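Lmo0651 protein (Listeria monocytogenes serovar 1/2a, PDB 6EP3) probably acts as a GntR-family transcription factor that binds DNA and activates expression of the Agr system, contributing to virulence. Local coordinates at residues D106-M117 and A132-F143. Residues are numbered along the deposited sequence; the frame is centred on the assembly and turned at random.
Sequences DLEKLYARMQEM and AHHRFILCLISF. With SO4 (sulfate ion), chain O; EDO (1,2-ethanediol), chain L.
In the all-helical FCD domain of this GntR-family regulator, helices 107-123 and 126-142 form an antiparallel hairpin, and Leu110, Arg113 and Met117 of the first pack on Cys139, Phe136 and Ala132 of the second. The segment axes approach to 8.5 Å at a signed crossing angle of -163°. Leu110 is the central apolar residue: its CD1 lies over one face of the Phe136 ring in a CH-pi contact, 3.9 Å from the centroid, while CD2 meets the edge of the Phe143 ring. Met117 SD lies obliquely to the Phe136 ring, 4.6 Å from its centroid, a Met-aromatic contact, and the methyl CE of Met117 reaches His133 ND1, a buried nitrogen without a polar partner. Helix 173-192 adjoins this side through Ser183, which touches both Met117 and Phe136. On the more exposed side, Arg113 bends at chi2 (-96°) and sends NH1 to Arg135 O at 2.9 Å. That oxygen also accepts from Cys139 N, the two donors arriving from opposite faces of the carbonyl plane. The Arg113 and Arg135 guanidinium groups stack with centres 3.9 Å apart and their planes 28° apart, and a sulfate, probably picked up from the crystallisation medium, would help to offset their charge. Its O4 accepts from Arg113 NE and from Arg113 NH2, each at 3.2 Å.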
# COMPACT_ATOMS: atom_id res chain seq x y z
N ASP B 106 10.76 -18.04 9.67
CA ASP B 106 11.42 -17.66 10.92
C ASP B 106 10.42 -17.83 12.06
O ASP B 106 9.86 -16.86 12.58
CB ASP B 106 11.95 -16.23 10.84
CG ASP B 106 13.06 -15.96 11.84
OD1 ASP B 106 14.02 -15.26 11.48
OD2 ASP B 106 12.97 -16.45 12.98
N LEU B 107 10.19 -19.08 12.45
CA LEU B 107 9.22 -19.37 13.50
C LEU B 107 9.72 -18.97 14.88
O LEU B 107 8.91 -18.82 15.79
CB LEU B 107 8.86 -20.86 13.49
CG LEU B 107 8.17 -21.35 12.21
CD1 LEU B 107 7.88 -22.83 12.31
CD2 LEU B 107 6.89 -20.56 11.97
N GLU B 108 11.04 -18.80 15.05
CA GLU B 108 11.55 -18.34 16.34
C GLU B 108 11.23 -16.87 16.56
O GLU B 108 10.85 -16.47 17.67
CB GLU B 108 13.06 -18.58 16.41
CG GLU B 108 13.45 -20.03 16.35
CD GLU B 108 14.89 -20.21 15.94
OE1 GLU B 108 15.50 -19.23 15.47
OE2 GLU B 108 15.42 -21.34 16.08
N LYS B 109 11.36 -16.06 15.51
CA LYS B 109 10.92 -14.68 15.60
C LYS B 109 9.42 -14.60 15.87
O LYS B 109 8.97 -13.77 16.66
CB LYS B 109 11.28 -13.93 14.31
CG LYS B 109 11.24 -12.42 14.44
CD LYS B 109 11.72 -11.74 13.17
CE LYS B 109 10.78 -12.02 12.00
NZ LYS B 109 11.08 -11.18 10.80
N LEU B 110 8.64 -15.47 15.23
CA LEU B 110 7.20 -15.47 15.46
C LEU B 110 6.88 -15.83 16.90
O LEU B 110 6.00 -15.23 17.52
CB LEU B 110 6.52 -16.44 14.49
CG LEU B 110 5.00 -16.42 14.40
CD1 LEU B 110 4.54 -15.18 13.64
CD2 LEU B 110 4.51 -17.67 13.71
N TYR B 111 7.58 -16.83 17.44
CA TYR B 111 7.39 -17.19 18.84
C TYR B 111 7.73 -16.02 19.75
O TYR B 111 7.00 -15.75 20.71
CB TYR B 111 8.25 -18.42 19.17
CG TYR B 111 8.01 -18.99 20.54
CD1 TYR B 111 6.90 -19.79 20.80
CD2 TYR B 111 8.91 -18.77 21.58
CE1 TYR B 111 6.68 -20.33 22.05
CE2 TYR B 111 8.70 -19.31 22.83
CZ TYR B 111 7.58 -20.09 23.06
OH TYR B 111 7.37 -20.62 24.31
N ALA B 112 8.81 -15.31 19.45
CA ALA B 112 9.17 -14.14 20.26
C ALA B 112 8.08 -13.07 20.20
O ALA B 112 7.76 -12.44 21.21
CB ALA B 112 10.51 -13.57 19.80
N ARG B 113 7.49 -12.86 19.01
CA ARG B 113 6.44 -11.85 18.88
C ARG B 113 5.18 -12.25 19.64
O ARG B 113 4.56 -11.42 20.31
CB ARG B 113 6.10 -11.62 17.40
CG ARG B 113 7.28 -11.27 16.50
CD ARG B 113 7.41 -9.77 16.31
NE ARG B 113 8.67 -9.39 15.66
CZ ARG B 113 8.76 -8.96 14.40
NH1 ARG B 113 7.67 -8.84 13.64
NH2 ARG B 113 9.94 -8.64 13.90
N MET B 114 4.79 -13.52 19.54
CA MET B 114 3.65 -14.01 20.31
C MET B 114 3.91 -13.86 21.81
O MET B 114 3.01 -13.48 22.57
CB MET B 114 3.37 -15.48 19.96
CG MET B 114 2.20 -16.10 20.70
SD MET B 114 2.70 -16.84 22.28
CE MET B 114 4.08 -17.85 21.77
N GLN B 115 5.14 -14.13 22.25
CA GLN B 115 5.45 -14.00 23.67
C GLN B 115 5.47 -12.55 24.11
O GLN B 115 5.13 -12.25 25.26
CB GLN B 115 6.78 -14.68 23.98
CG GLN B 115 6.69 -16.19 23.95
CD GLN B 115 7.69 -16.85 24.87
OE1 GLN B 115 7.41 -17.91 25.43
NE2 GLN B 115 8.87 -16.25 25.01
N GLU B 116 5.85 -11.63 23.22
CA GLU B 116 5.75 -10.21 23.57
C GLU B 116 4.30 -9.79 23.72
O GLU B 116 3.96 -8.98 24.59
CB GLU B 116 6.46 -9.35 22.52
CG GLU B 116 7.97 -9.29 22.70
CD GLU B 116 8.37 -8.63 24.01
OE1 GLU B 116 8.33 -9.29 25.06
OE2 GLU B 116 8.75 -7.44 23.97
N MET B 117 3.42 -10.34 22.87
CA MET B 117 1.99 -10.17 23.09
C MET B 117 1.60 -10.63 24.49
O MET B 117 0.92 -9.91 25.23
CB MET B 117 1.20 -10.95 22.04
CG MET B 117 1.14 -10.30 20.70
SD MET B 117 0.68 -11.56 19.51
CE MET B 117 -1.09 -11.46 19.69
N ALA B 132 2.33 -5.15 19.46
CA ALA B 132 2.88 -6.51 19.42
C ALA B 132 2.00 -7.45 18.61
O ALA B 132 2.50 -8.30 17.87
CB ALA B 132 3.06 -7.03 20.85
N HIS B 133 0.68 -7.31 18.74
CA HIS B 133 -0.25 -8.03 17.88
C HIS B 133 0.01 -7.71 16.42
O HIS B 133 0.05 -8.61 15.56
CB HIS B 133 -1.68 -7.66 18.30
CG HIS B 133 -2.75 -8.23 17.43
ND1 HIS B 133 -2.83 -9.56 17.11
CD2 HIS B 133 -3.80 -7.63 16.82
CE1 HIS B 133 -3.88 -9.77 16.34
NE2 HIS B 133 -4.49 -8.61 16.14
N HIS B 134 0.21 -6.43 16.11
CA HIS B 134 0.51 -6.02 14.74
C HIS B 134 1.83 -6.62 14.26
O HIS B 134 1.95 -7.03 13.10
CB HIS B 134 0.53 -4.50 14.64
CG HIS B 134 -0.81 -3.87 14.84
ND1 HIS B 134 -0.97 -2.51 15.01
CD2 HIS B 134 -2.05 -4.41 14.90
CE1 HIS B 134 -2.25 -2.24 15.17
NE2 HIS B 134 -2.93 -3.37 15.10
N ARG B 135 2.84 -6.67 15.14
CA ARG B 135 4.14 -7.22 14.74
C ARG B 135 4.07 -8.73 14.53
O ARG B 135 4.76 -9.26 13.65
CB ARG B 135 5.20 -6.87 15.78
CG ARG B 135 5.46 -5.37 15.95
CD ARG B 135 6.89 -5.00 15.62
NE ARG B 135 7.81 -5.31 16.70
CZ ARG B 135 9.08 -5.68 16.53
NH1 ARG B 135 9.58 -5.78 15.30
NH2 ARG B 135 9.85 -5.94 17.58
N PHE B 136 3.25 -9.43 15.31
CA PHE B 136 3.00 -10.84 15.05
C PHE B 136 2.37 -11.04 13.66
O PHE B 136 2.79 -11.91 12.88
CB PHE B 136 2.09 -11.41 16.15
CG PHE B 136 1.72 -12.85 15.95
CD1 PHE B 136 2.54 -13.86 16.42
CD2 PHE B 136 0.55 -13.19 15.29
CE1 PHE B 136 2.20 -15.19 16.24
CE2 PHE B 136 0.20 -14.52 15.11
CZ PHE B 136 1.03 -15.52 15.58
N ILE B 137 1.36 -10.23 13.34
CA ILE B 137 0.76 -10.31 12.01
C ILE B 137 1.79 -9.99 10.93
O ILE B 137 1.84 -10.64 9.88
CB ILE B 137 -0.47 -9.39 11.93
CG1 ILE B 137 -1.57 -9.90 12.87
CG2 ILE B 137 -0.98 -9.30 10.50
CD1 ILE B 137 -2.77 -8.98 12.98
N LEU B 138 2.65 -9.00 11.19
CA LEU B 138 3.66 -8.61 10.21
C LEU B 138 4.68 -9.72 9.98
O LEU B 138 5.17 -9.91 8.87
CB LEU B 138 4.39 -7.35 10.66
CG LEU B 138 3.66 -6.01 10.57
CD1 LEU B 138 4.51 -4.90 11.15
CD2 LEU B 138 3.27 -5.70 9.13
N CYS B 139 5.01 -10.46 11.04
CA CYS B 139 5.91 -11.60 10.90
C CYS B 139 5.27 -12.69 10.04
O CYS B 139 5.92 -13.26 9.14
CB CYS B 139 6.27 -12.13 12.29
SG CYS B 139 7.56 -13.35 12.30
N LEU B 140 4.00 -12.98 10.30
CA LEU B 140 3.26 -13.90 9.44
C LEU B 140 3.34 -13.46 7.98
O LEU B 140 3.59 -14.28 7.08
CB LEU B 140 1.80 -13.97 9.88
CG LEU B 140 1.50 -14.80 11.11
CD1 LEU B 140 0.00 -14.83 11.36
CD2 LEU B 140 2.04 -16.21 10.94
N ILE B 141 3.16 -12.16 7.73
CA ILE B 141 3.16 -11.67 6.35
C ILE B 141 4.56 -11.72 5.76
O ILE B 141 4.74 -12.03 4.57
CB ILE B 141 2.56 -10.25 6.30
CG1 ILE B 141 1.10 -10.30 6.74
CG2 ILE B 141 2.68 -9.67 4.89
CD1 ILE B 141 0.39 -8.99 6.61
N SER B 142 5.57 -11.41 6.57
CA SER B 142 6.95 -11.47 6.11
C SER B 142 7.35 -12.87 5.72
O SER B 142 8.31 -13.05 4.96
CB SER B 142 7.89 -10.96 7.20
OG SER B 142 8.23 -12.01 8.09
N PHE B 143 6.62 -13.88 6.22
CA PHE B 143 6.88 -15.23 5.75
C PHE B 143 6.77 -15.36 4.23
O PHE B 143 7.32 -16.31 3.66
CB PHE B 143 5.94 -16.23 6.43
CG PHE B 143 6.27 -16.48 7.88
CD1 PHE B 143 7.46 -16.02 8.43
CD2 PHE B 143 5.38 -17.17 8.69
CE1 PHE B 143 7.76 -16.25 9.76
CE2 PHE B 143 5.68 -17.40 10.02
CZ PHE B 143 6.87 -16.94 10.56
S SO4 O . 13.20 -9.28 16.12
O1 SO4 O . 13.83 -10.03 15.03
O2 SO4 O . 13.25 -7.85 15.82
O3 SO4 O . 13.93 -9.55 17.36
O4 SO4 O . 11.81 -9.70 16.27
C1 EDO L . -5.83 -6.82 13.67
O1 EDO L . -6.61 -7.21 14.81
C2 EDO L . -6.10 -5.36 13.37
O2 EDO L . -5.78 -4.57 14.52